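Local coordinates for protein probable mannosyltransferase KTR4 (Saccharomyces cerevisiae, PDB 5A07) that probably acts as a mannosyltransferase of the GT-A glycosyltransferase class and binds guanosine-5'-diphosphate and a manganese ion, at residues 121-126 / 136-141; 128-133 / 243-248; 149-154 / 164-169. One frame throughout, in Å; residues are numbered along the deposited sequence.

Contact 1: residues 121-126 / 136-141; sequences SSIQQL and YPYTFL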
loop_
_atom_site.group_PDB
_atom_site.type_symbol
_atom_site.label_atom_id
_atom_site.label_comp_id
_atom_site.label_asym_id
_atom_site.label_seq_id
_atom_site.Cartn_x
_atom_site.Cartn_y
_atom_site.Cartn_z
ATOM N N SER B 121 -8.201 -8.862 16.914
ATOM C CA SER B 121 -8.793 -9.741 15.880
ATOM C C SER B 121 -7.776 -9.911 14.694
ATOM O O SER B 121 -7.425 -11.052 14.281
ATOM C CB SER B 121 -10.081 -9.074 15.402
ATOM O OG SER B 121 -10.634 -9.890 14.427
ATOM N N SER B 122 -7.207 -8.798 14.291
ATOM C CA SER B 122 -6.195 -8.802 13.216
ATOM C C SER B 122 -4.965 -9.557 13.619
ATOM O O SER B 122 -4.459 -10.366 12.840
ATOM C CB SER B 122 -5.822 -7.368 12.804
ATOM O OG SER B 122 -6.919 -6.619 12.368
ATOM N N ILE B 123 -4.477 -9.330 14.820
ATOM C CA ILE B 123 -3.281 -9.982 15.310
ATOM C C ILE B 123 -3.466 -11.480 15.395
ATOM O O ILE B 123 -2.622 -12.248 14.998
ATOM C CB ILE B 123 -2.890 -9.384 16.640
ATOM C CG1 ILE B 123 -2.392 -7.945 16.462
ATOM C CG2 ILE B 123 -1.856 -10.212 17.262
ATOM C CD1 ILE B 123 -2.404 -7.153 17.777
ATOM N N GLN B 124 -4.628 -11.914 15.872
ATOM C CA GLN B 124 -4.872 -13.351 16.018
ATOM C C GLN B 124 -4.857 -14.073 14.653
ATOM O O GLN B 124 -4.318 -15.176 14.500
ATOM C CB GLN B 124 -6.227 -13.582 16.726
ATOM C CG GLN B 124 -6.102 -13.257 18.221
ATOM C CD GLN B 124 -7.409 -13.404 18.963
ATOM O OE1 GLN B 124 -8.423 -13.095 18.397
ATOM N NE2 GLN B 124 -7.360 -13.731 20.243
ATOM N N GLN B 125 -5.450 -13.466 13.692
ATOM C CA GLN B 125 -5.379 -13.996 12.351
ATOM C C GLN B 125 -3.997 -13.985 11.723
ATOM O O GLN B 125 -3.599 -14.971 11.024
ATOM C CB GLN B 125 -6.381 -13.238 11.497
ATOM C CG GLN B 125 -7.758 -13.687 11.977
ATOM C CD GLN B 125 -8.756 -13.074 11.152
ATOM O OE1 GLN B 125 -9.264 -12.028 11.536
ATOM N NE2 GLN B 125 -8.865 -13.524 9.952
ATOM N N LEU B 126 -3.234 -12.924 11.956
ATOM C CA LEU B 126 -1.862 -12.862 11.399
ATOM C C LEU B 126 -1.009 -13.911 12.110
ATOM O O LEU B 126 -0.139 -14.552 11.482
ATOM C CB LEU B 126 -1.239 -11.473 11.602
ATOM C CG LEU B 126 0.209 -11.321 11.176
ATOM C CD1 LEU B 126 0.289 -11.553 9.718
ATOM C CD2 LEU B 126 0.666 -9.907 11.569
ATOM N N TYR B 136 8.095 -12.655 14.568
ATOM C CA TYR B 136 8.498 -11.263 14.446
ATOM C C TYR B 136 7.786 -10.459 15.521
ATOM O O TYR B 136 6.604 -10.697 15.876
ATOM C CB TYR B 136 8.227 -10.716 13.010
ATOM C CG TYR B 136 9.345 -11.233 12.068
ATOM C CD1 TYR B 136 10.584 -10.607 12.044
ATOM C CD2 TYR B 136 9.188 -12.356 11.268
ATOM C CE1 TYR B 136 11.636 -11.084 11.264
ATOM C CE2 TYR B 136 10.232 -12.853 10.501
ATOM C CZ TYR B 136 11.471 -12.225 10.535
ATOM O OH TYR B 136 12.481 -12.674 9.779
ATOM N N PRO B 137 8.433 -9.427 15.996
ATOM C CA PRO B 137 7.847 -8.559 17.005
ATOM C C PRO B 137 6.812 -7.590 16.499
ATOM O O PRO B 137 6.680 -7.376 15.294
ATOM C CB PRO B 137 9.044 -7.698 17.459
ATOM C CG PRO B 137 9.979 -7.705 16.301
ATOM C CD PRO B 137 9.776 -9.019 15.588
ATOM N N TYR B 138 5.987 -7.115 17.422
ATOM C CA TYR B 138 5.008 -6.078 17.132
ATOM C C TYR B 138 5.411 -4.751 17.672
ATOM O O TYR B 138 5.800 -4.628 18.853
ATOM C CB TYR B 138 3.648 -6.423 17.725
ATOM C CG TYR B 138 3.004 -7.646 17.118
ATOM C CD1 TYR B 138 3.383 -8.922 17.564
ATOM C CD2 TYR B 138 2.002 -7.561 16.165
ATOM C CE1 TYR B 138 2.795 -10.086 17.017
ATOM C CE2 TYR B 138 1.431 -8.714 15.606
ATOM C CZ TYR B 138 1.835 -9.956 16.036
ATOM O OH TYR B 138 1.297 -11.109 15.496
ATOM N N THR B 139 5.197 -3.736 16.855
ATOM C CA THR B 139 5.368 -2.380 17.261
ATOM C C THR B 139 4.052 -1.667 17.126
ATOM O O THR B 139 3.417 -1.700 16.033
ATOM C CB THR B 139 6.409 -1.653 16.392
ATOM O OG1 THR B 139 7.690 -2.304 16.491
ATOM C CG2 THR B 139 6.613 -0.213 16.863
ATOM N N PHE B 140 3.607 -1.010 18.214
ATOM C CA PHE B 140 2.411 -0.235 18.180
ATOM C C PHE B 140 2.715 1.264 18.398
ATOM O O PHE B 140 3.460 1.605 19.330
ATOM C CB PHE B 140 1.458 -0.661 19.286
ATOM C CG PHE B 140 1.031 -2.072 19.183
ATOM C CD1 PHE B 140 1.807 -3.086 19.710
ATOM C CD2 PHE B 140 -0.107 -2.395 18.490
ATOM C CE1 PHE B 140 1.439 -4.395 19.619
ATOM C CE2 PHE B 140 -0.473 -3.726 18.388
ATOM C CZ PHE B 140 0.259 -4.710 18.937
ATOM N N LEU B 141 2.092 2.107 17.608
ATOM C CA LEU B 141 2.240 3.547 17.711
ATOM C C LEU B 141 0.948 4.226 17.811
ATOM O O LEU B 141 -0.033 3.778 17.258
ATOM C CB LEU B 141 2.986 4.129 16.486
ATOM C CG LEU B 141 4.362 3.568 16.161
ATOM C CD1 LEU B 141 5.000 4.148 14.851
ATOM C CD2 LEU B 141 5.317 3.738 17.361
#
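In the beta-alpha-beta unit made by strand 105-110, helix 116-131 and strand 138-142, Ile123 and Leu126 of the helix meet Tyr138 and Phe140 of the following strand. The axes of helix 121-126 and strand 138-141 run nearly antiparallel, at 163°, and approach no closer than 12.6 Å, a gap bridged from the strand side by the two aromatic side chains. On the helix side Ile123 carries most of the contact, with a different carbon for each ring. Its CG2 branch, set anti to the backbone N (CG1 lies at chi1 -69°), packs against the far end of the tyrosine: CG2 is 3.7 Å from Tyr138 OH and 3.9 Å from Tyr138 CZ. The CG1 methylene of Ile123 lies 4.0 Å from Tyr138 CE2. At the end of the other branch, Ile123 CD1 abuts the rim of Phe140 close to the ring plane, 3.8 Å from Phe140 CZ. Leu126 adds a looser touch from one turn further along the helix, its CD2 methyl 4.2 Å from Tyr138 OH. As usual in a Rossmann-like beta-alpha-beta crossover, the helix covers one side of the sheet; Tyr138 points at it, while Phe140, two residues on, starts off to the side and meets it with the far edge of its ring. Among these apolar groups the tyrosine hydroxyl is satisfied by the carboxylate of Glu127, one residue beyond segment 121-126, which should restrict movement of the phenol end. Leu126 and Tyr138 also rest on Ile107 of strand 105-110, and Ile123 and Phe140 both touch Ile154 of helix 148-156. The Phe140 side chain itself lies about 9 Å from the bound guanosine-5'-diphosphate.

Contact 2: residues 128-133 / 243-248; sequences EEYNKN and YDVFQF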
loop_
_atom_site.group_PDB
_atom_site.type_symbol
_atom_site.label_atom_id
_atom_site.label_comp_id
_atom_site.label_asym_id
_atom_site.label_seq_id
_atom_site.Cartn_x
_atom_site.Cartn_y
_atom_site.Cartn_z
ATOM N N GLU B 128 -2.058 -16.801 13.451
ATOM C CA GLU B 128 -2.537 -18.126 13.044
ATOM C C GLU B 128 -2.067 -18.458 11.617
ATOM O O GLU B 128 -1.677 -19.576 11.342
ATOM C CB GLU B 128 -4.050 -18.173 13.116
ATOM C CG GLU B 128 -4.744 -19.480 12.639
ATOM C CD GLU B 128 -4.175 -20.748 13.313
ATOM O OE1 GLU B 128 -3.604 -20.670 14.427
ATOM O OE2 GLU B 128 -4.192 -21.834 12.710
ATOM N N GLU B 129 -2.084 -17.494 10.702
ATOM C CA GLU B 129 -1.761 -17.796 9.326
ATOM C C GLU B 129 -0.273 -17.651 9.029
ATOM O O GLU B 129 0.186 -18.118 8.001
ATOM C CB GLU B 129 -2.538 -16.872 8.372
ATOM C CG GLU B 129 -4.067 -16.966 8.499
ATOM C CD GLU B 129 -4.665 -18.416 8.405
ATOM O OE1 GLU B 129 -4.068 -19.291 7.761
ATOM O OE2 GLU B 129 -5.726 -18.689 9.070
ATOM N N TYR B 130 0.455 -16.946 9.887
ATOM C CA TYR B 130 1.868 -16.631 9.638
ATOM C C TYR B 130 2.795 -16.585 10.851
ATOM O O TYR B 130 3.719 -17.434 11.018
ATOM C CB TYR B 130 2.000 -15.322 8.844
ATOM C CG TYR B 130 3.466 -14.931 8.622
ATOM C CD1 TYR B 130 4.284 -15.682 7.804
ATOM C CD2 TYR B 130 4.039 -13.864 9.272
ATOM C CE1 TYR B 130 5.595 -15.371 7.598
ATOM C CE2 TYR B 130 5.409 -13.509 9.086
ATOM C CZ TYR B 130 6.167 -14.287 8.242
ATOM O OH TYR B 130 7.471 -13.986 7.980
ATOM N N ASN B 131 2.569 -15.613 11.696
ATOM C CA ASN B 131 3.587 -15.225 12.641
ATOM C C ASN B 131 3.854 -16.189 13.797
ATOM O O ASN B 131 4.892 -16.117 14.382
ATOM C CB ASN B 131 3.343 -13.805 13.163
ATOM C CG ASN B 131 4.651 -13.102 13.606
ATOM O OD1 ASN B 131 5.718 -13.332 13.058
ATOM N ND2 ASN B 131 4.557 -12.329 14.699
ATOM N N LYS B 132 2.944 -17.120 14.082
ATOM C CA LYS B 132 3.176 -18.070 15.146
ATOM C C LYS B 132 4.355 -18.948 14.787
ATOM O O LYS B 132 4.991 -19.478 15.676
ATOM C CB LYS B 132 1.955 -18.936 15.418
ATOM C CG LYS B 132 1.683 -19.987 14.335
ATOM C CD LYS B 132 0.402 -20.746 14.621
ATOM C CE LYS B 132 0.133 -21.779 13.534
ATOM N NZ LYS B 132 -1.172 -22.414 13.865
ATOM N N ASN B 133 4.685 -19.049 13.507
ATOM C CA ASN B 133 5.827 -19.857 13.108
ATOM C C ASN B 133 7.124 -19.110 12.869
ATOM O O ASN B 133 8.146 -19.738 12.590
ATOM C CB ASN B 133 5.457 -20.676 11.847
ATOM C CG ASN B 133 4.429 -21.698 12.133
ATOM O OD1 ASN B 133 4.459 -22.294 13.183
ATOM N ND2 ASN B 133 3.454 -21.815 11.299
ATOM N N TYR B 243 6.767 -19.530 4.706
ATOM C CA TYR B 243 8.103 -19.013 4.496
ATOM C C TYR B 243 8.170 -17.670 5.160
ATOM O O TYR B 243 7.154 -16.996 5.320
ATOM C CB TYR B 243 8.452 -18.888 3.005
ATOM C CG TYR B 243 7.520 -17.998 2.202
ATOM C CD1 TYR B 243 6.338 -18.482 1.734
ATOM C CD2 TYR B 243 7.840 -16.664 1.984
ATOM C CE1 TYR B 243 5.468 -17.681 1.033
ATOM C CE2 TYR B 243 6.996 -15.858 1.301
ATOM C CZ TYR B 243 5.810 -16.365 0.814
ATOM O OH TYR B 243 4.956 -15.586 0.133
ATOM N N ASP B 244 9.374 -17.281 5.533
ATOM C CA ASP B 244 9.664 -15.952 6.135
ATOM C C ASP B 244 9.545 -14.864 5.073
ATOM O O ASP B 244 10.288 -14.838 4.107
ATOM C CB ASP B 244 11.049 -15.981 6.746
ATOM C CG ASP B 244 11.396 -14.739 7.549
ATOM O OD1 ASP B 244 11.115 -13.598 7.112
ATOM O OD2 ASP B 244 11.936 -14.894 8.662
ATOM N N VAL B 245 8.550 -14.004 5.235
ATOM C CA VAL B 245 8.185 -13.026 4.243
ATOM C C VAL B 245 9.219 -11.945 4.114
ATOM O O VAL B 245 9.616 -11.581 3.015
ATOM C CB VAL B 245 6.793 -12.427 4.576
ATOM C CG1 VAL B 245 6.443 -11.236 3.724
ATOM C CG2 VAL B 245 5.724 -13.476 4.360
ATOM N N PHE B 246 9.706 -11.452 5.237
ATOM C CA PHE B 246 10.814 -10.466 5.172
ATOM C C PHE B 246 12.061 -11.039 4.518
ATOM O O PHE B 246 12.720 -10.355 3.722
ATOM C CB PHE B 246 11.154 -9.900 6.549
ATOM C CG PHE B 246 10.040 -9.193 7.249
ATOM C CD1 PHE B 246 9.222 -8.319 6.605
ATOM C CD2 PHE B 246 9.891 -9.307 8.609
ATOM C CE1 PHE B 246 8.265 -7.605 7.277
ATOM C CE2 PHE B 246 8.888 -8.602 9.282
ATOM C CZ PHE B 246 8.078 -7.745 8.595
ATOM N N GLN B 247 12.394 -12.259 4.819
ATOM C CA GLN B 247 13.592 -12.887 4.185
ATOM C C GLN B 247 13.352 -13.119 2.697
ATOM O O GLN B 247 14.288 -13.026 1.932
ATOM C CB GLN B 247 14.032 -14.214 4.885
ATOM C CG GLN B 247 14.484 -14.013 6.325
ATOM C CD GLN B 247 15.829 -13.293 6.482
ATOM O OE1 GLN B 247 16.179 -12.463 5.696
ATOM N NE2 GLN B 247 16.574 -13.643 7.531
ATOM N N PHE B 248 12.113 -13.452 2.287
ATOM C CA PHE B 248 11.798 -13.532 0.893
ATOM C C PHE B 248 12.039 -12.213 0.196
ATOM O O PHE B 248 12.668 -12.142 -0.881
ATOM C CB PHE B 248 10.361 -14.008 0.678
ATOM C CG PHE B 248 9.871 -13.795 -0.698
ATOM C CD1 PHE B 248 10.133 -14.721 -1.684
ATOM C CD2 PHE B 248 9.163 -12.629 -1.029
ATOM C CE1 PHE B 248 9.743 -14.516 -3.007
ATOM C CE2 PHE B 248 8.720 -12.419 -2.343
ATOM C CZ PHE B 248 9.032 -13.352 -3.344
#
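Tyr130 reaches from the C-terminal part of helix 116-131 to the start of helix 245-251, where its hydroxyl meets Val245 and its ring edge meets Tyr243. With CG anti to the backbone N (chi1 177°), the phenol projects straight across to segment 243-248. Tyr130 OH accepts a nearly straight hydrogen bond from Val245 N, 2.9 Å long with an N-H...O angle of 164°, supplying an acceptor to an amide in the first turn of the helix. Alongside, Tyr130 CE1 approaches Tyr243 O to 3.2 Å, the carbonyl oxygen lying in the plane of the ring. Val245 closes on the same ring carbon obliquely, its CG2 methyl 3.8 Å from Tyr130 CE1. Asp244, between Tyr243 and Val245 in sequence, is the N-cap: its OD1 takes Gln247 N at 2.9 Å, from above the carboxylate plane, while its OD2 is bound by Tyr136 OH and Gly101 N. The Tyr130 ring also stacks with Phe134, four residues on in the chain. Val245 and Phe246 continue onto Trp229 of strand 227-230, so the start of helix 245-251 is wedged between the C-terminal part of helix 116-131 and that strand of the main sheet.

Contact 3: residues 149-154 / 164-169; sequences EFKDGI and VEFGTI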
loop_
_atom_site.group_PDB
_atom_site.type_symbol
_atom_site.label_atom_id
_atom_site.label_comp_id
_atom_site.label_asym_id
_atom_site.label_seq_id
_atom_site.Cartn_x
_atom_site.Cartn_y
_atom_site.Cartn_z
ATOM N N GLU B 149 -4.206 -0.895 30.222
ATOM C CA GLU B 149 -5.187 -1.911 29.806
ATOM C C GLU B 149 -5.077 -2.309 28.308
ATOM O O GLU B 149 -5.207 -3.474 27.963
ATOM C CB GLU B 149 -6.616 -1.422 30.079
ATOM C CG GLU B 149 -6.882 -1.441 31.601
ATOM C CD GLU B 149 -8.330 -1.210 31.970
ATOM O OE1 GLU B 149 -8.997 -0.460 31.257
ATOM O OE2 GLU B 149 -8.779 -1.891 32.938
ATOM N N PHE B 150 -4.735 -1.356 27.477
ATOM C CA PHE B 150 -4.335 -1.682 26.070
ATOM C C PHE B 150 -3.181 -2.644 26.005
ATOM O O PHE B 150 -3.286 -3.753 25.430
ATOM C CB PHE B 150 -4.079 -0.419 25.285
ATOM C CG PHE B 150 -3.886 -0.674 23.823
ATOM C CD1 PHE B 150 -2.687 -1.106 23.364
ATOM C CD2 PHE B 150 -4.933 -0.527 22.951
ATOM C CE1 PHE B 150 -2.479 -1.372 22.038
ATOM C CE2 PHE B 150 -4.751 -0.756 21.603
ATOM C CZ PHE B 150 -3.542 -1.176 21.143
ATOM N N LYS B 151 -2.074 -2.285 26.636
ATOM C CA LYS B 151 -0.922 -3.121 26.635
ATOM C C LYS B 151 -1.170 -4.480 27.187
ATOM O O LYS B 151 -0.721 -5.509 26.617
ATOM C CB LYS B 151 0.210 -2.439 27.395
ATOM C CG LYS B 151 0.557 -1.077 26.829
ATOM C CD LYS B 151 1.773 -0.503 27.570
ATOM C CE LYS B 151 1.874 0.977 27.306
ATOM N NZ LYS B 151 3.069 1.485 28.109
ATOM N N ASP B 152 -1.859 -4.537 28.327
ATOM C CA ASP B 152 -2.152 -5.834 28.942
ATOM C C ASP B 152 -3.058 -6.685 28.019
ATOM O O ASP B 152 -2.905 -7.946 27.960
ATOM C CB ASP B 152 -2.896 -5.630 30.293
ATOM C CG ASP B 152 -1.942 -5.126 31.428
ATOM O OD1 ASP B 152 -0.727 -5.381 31.332
ATOM O OD2 ASP B 152 -2.465 -4.544 32.384
ATOM N N GLY B 153 -3.995 -6.021 27.367
ATOM C CA GLY B 153 -4.918 -6.719 26.467
ATOM C C GLY B 153 -4.137 -7.377 25.318
ATOM O O GLY B 153 -4.320 -8.544 24.979
ATOM N N ILE B 154 -3.250 -6.607 24.718
ATOM C CA ILE B 154 -2.393 -7.134 23.667
ATOM C C ILE B 154 -1.569 -8.297 24.142
ATOM O O ILE B 154 -1.474 -9.381 23.511
ATOM C CB ILE B 154 -1.459 -6.013 23.124
ATOM C CG1 ILE B 154 -2.249 -4.902 22.418
ATOM C CG2 ILE B 154 -0.428 -6.608 22.183
ATOM C CD1 ILE B 154 -3.102 -5.348 21.220
ATOM N N VAL B 164 6.636 -7.190 22.151
ATOM C CA VAL B 164 5.777 -6.103 21.827
ATOM C C VAL B 164 6.370 -4.767 22.316
ATOM O O VAL B 164 6.861 -4.715 23.426
ATOM C CB VAL B 164 4.370 -6.294 22.356
ATOM C CG1 VAL B 164 3.772 -7.589 21.774
ATOM C CG2 VAL B 164 4.391 -6.443 23.874
ATOM N N GLU B 165 6.345 -3.730 21.503
ATOM C CA GLU B 165 6.776 -2.403 21.948
ATOM C C GLU B 165 5.726 -1.397 21.624
ATOM O O GLU B 165 5.013 -1.516 20.607
ATOM C CB GLU B 165 8.123 -2.030 21.292
ATOM C CG GLU B 165 9.279 -2.946 21.722
ATOM C CD GLU B 165 10.662 -2.576 21.142
ATOM O OE1 GLU B 165 10.744 -1.802 20.148
ATOM O OE2 GLU B 165 11.648 -3.195 21.596
ATOM N N PHE B 166 5.544 -0.447 22.527
ATOM C CA PHE B 166 4.532 0.595 22.407
ATOM C C PHE B 166 5.140 1.943 22.431
ATOM O O PHE B 166 5.936 2.225 23.351
ATOM C CB PHE B 166 3.564 0.528 23.615
ATOM C CG PHE B 166 2.875 -0.832 23.758
ATOM C CD1 PHE B 166 3.482 -1.861 24.482
ATOM C CD2 PHE B 166 1.671 -1.100 23.106
ATOM C CE1 PHE B 166 2.885 -3.107 24.605
ATOM C CE2 PHE B 166 1.082 -2.339 23.206
ATOM C CZ PHE B 166 1.683 -3.353 23.922
ATOM N N GLY B 167 4.786 2.782 21.481
ATOM C CA GLY B 167 5.334 4.120 21.389
ATOM C C GLY B 167 4.319 5.176 21.154
ATOM O O GLY B 167 3.315 5.008 20.438
ATOM N N THR B 168 4.597 6.342 21.727
ATOM C CA THR B 168 3.799 7.491 21.445
ATOM C C THR B 168 4.439 8.396 20.378
ATOM O O THR B 168 5.585 8.524 20.332
ATOM C CB THR B 168 3.629 8.346 22.740
ATOM O OG1 THR B 168 3.217 7.456 23.774
ATOM C CG2 THR B 168 2.552 9.392 22.553
ATOM N N ILE B 169 3.662 9.052 19.576
ATOM C CA ILE B 169 4.231 9.890 18.519
ATOM C C ILE B 169 4.239 11.303 19.081
ATOM O O ILE B 169 3.212 11.777 19.530
ATOM C CB ILE B 169 3.345 9.897 17.276
ATOM C CG1 ILE B 169 3.195 8.455 16.728
ATOM C CG2 ILE B 169 3.926 10.858 16.207
ATOM C CD1 ILE B 169 1.979 8.295 15.859
#
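Phe166 is the bump of this contact: its ring pushes out from strand 164-168 into a hollow on helix 148-156 formed by Phe150, Lys151 and Ile154. One face of the ring is covered by Lys151 from backbone to side chain, starting with CA 3.8 Å from Phe166 CZ. Lys151 CG sits 3.6 Å from the centroid of the Phe166 ring and only 2° off the normal, a well-centred CH-pi contact. Beyond CG the lysine chain is extended, and it slides back over the ring toward the strand, bringing CD within 3.8 Å of Phe166 CD1 and CE within 4.1 Å of Phe166 CB. The rest of the hollow meets the ring at its rim. Phe150, with CG anti to the backbone N (chi1 -171°), turns its ring edge to the edge of Phe166, CE1 lying 3.9 Å from Phe166 CE2. Ile154 stands at the outer end of the ring, near its plane, as the bottom of the hollow, with its CB 4.2 Å from Phe166 CZ. A smaller knob follows two residues back in the strand: Val164 CG1 rests 4.3 Å from Ile154 CG2. Phe166 also meets the ring of Phe140 in the adjacent strand, and Ile154 reaches Leu116, Ile119 and Ile123, so the same side chains join strand 138-142 and helix 116-131 to the packing. Helix 149-154 and strand 164-168 run nearly antiparallel, 159° between their directions and 10.3 Å apart at closest approach, as in the second half of a beta-alpha-beta crossover: strand 138-142, helix 148-156 and parallel strand 164-168 form such a unit in the Rossmann-like part of the GT-A fold.

In the fold
Contacts 1 and 3 follow in series along the chain and belong to successive beta-alpha-beta units that share strand 138-142; their centres are about 11 Å apart. Strands 138-142 and 164-168 are parallel neighbours in the main sheet, joined through Phe140 N to Glu165 O and Gly167 N to Phe140 O. Contact 2, centred about 12 Å from contact 1, also uses helix 116-131, and its segments alternate with those of contact 1. It links the C-terminal part of this helix to the start of helix 245-251, more than 100 residues later; contact 3 lies inside that loop, about 22 Å away between centres. Together the three join helices to the Rossmann-like sheet of a GT-A fold.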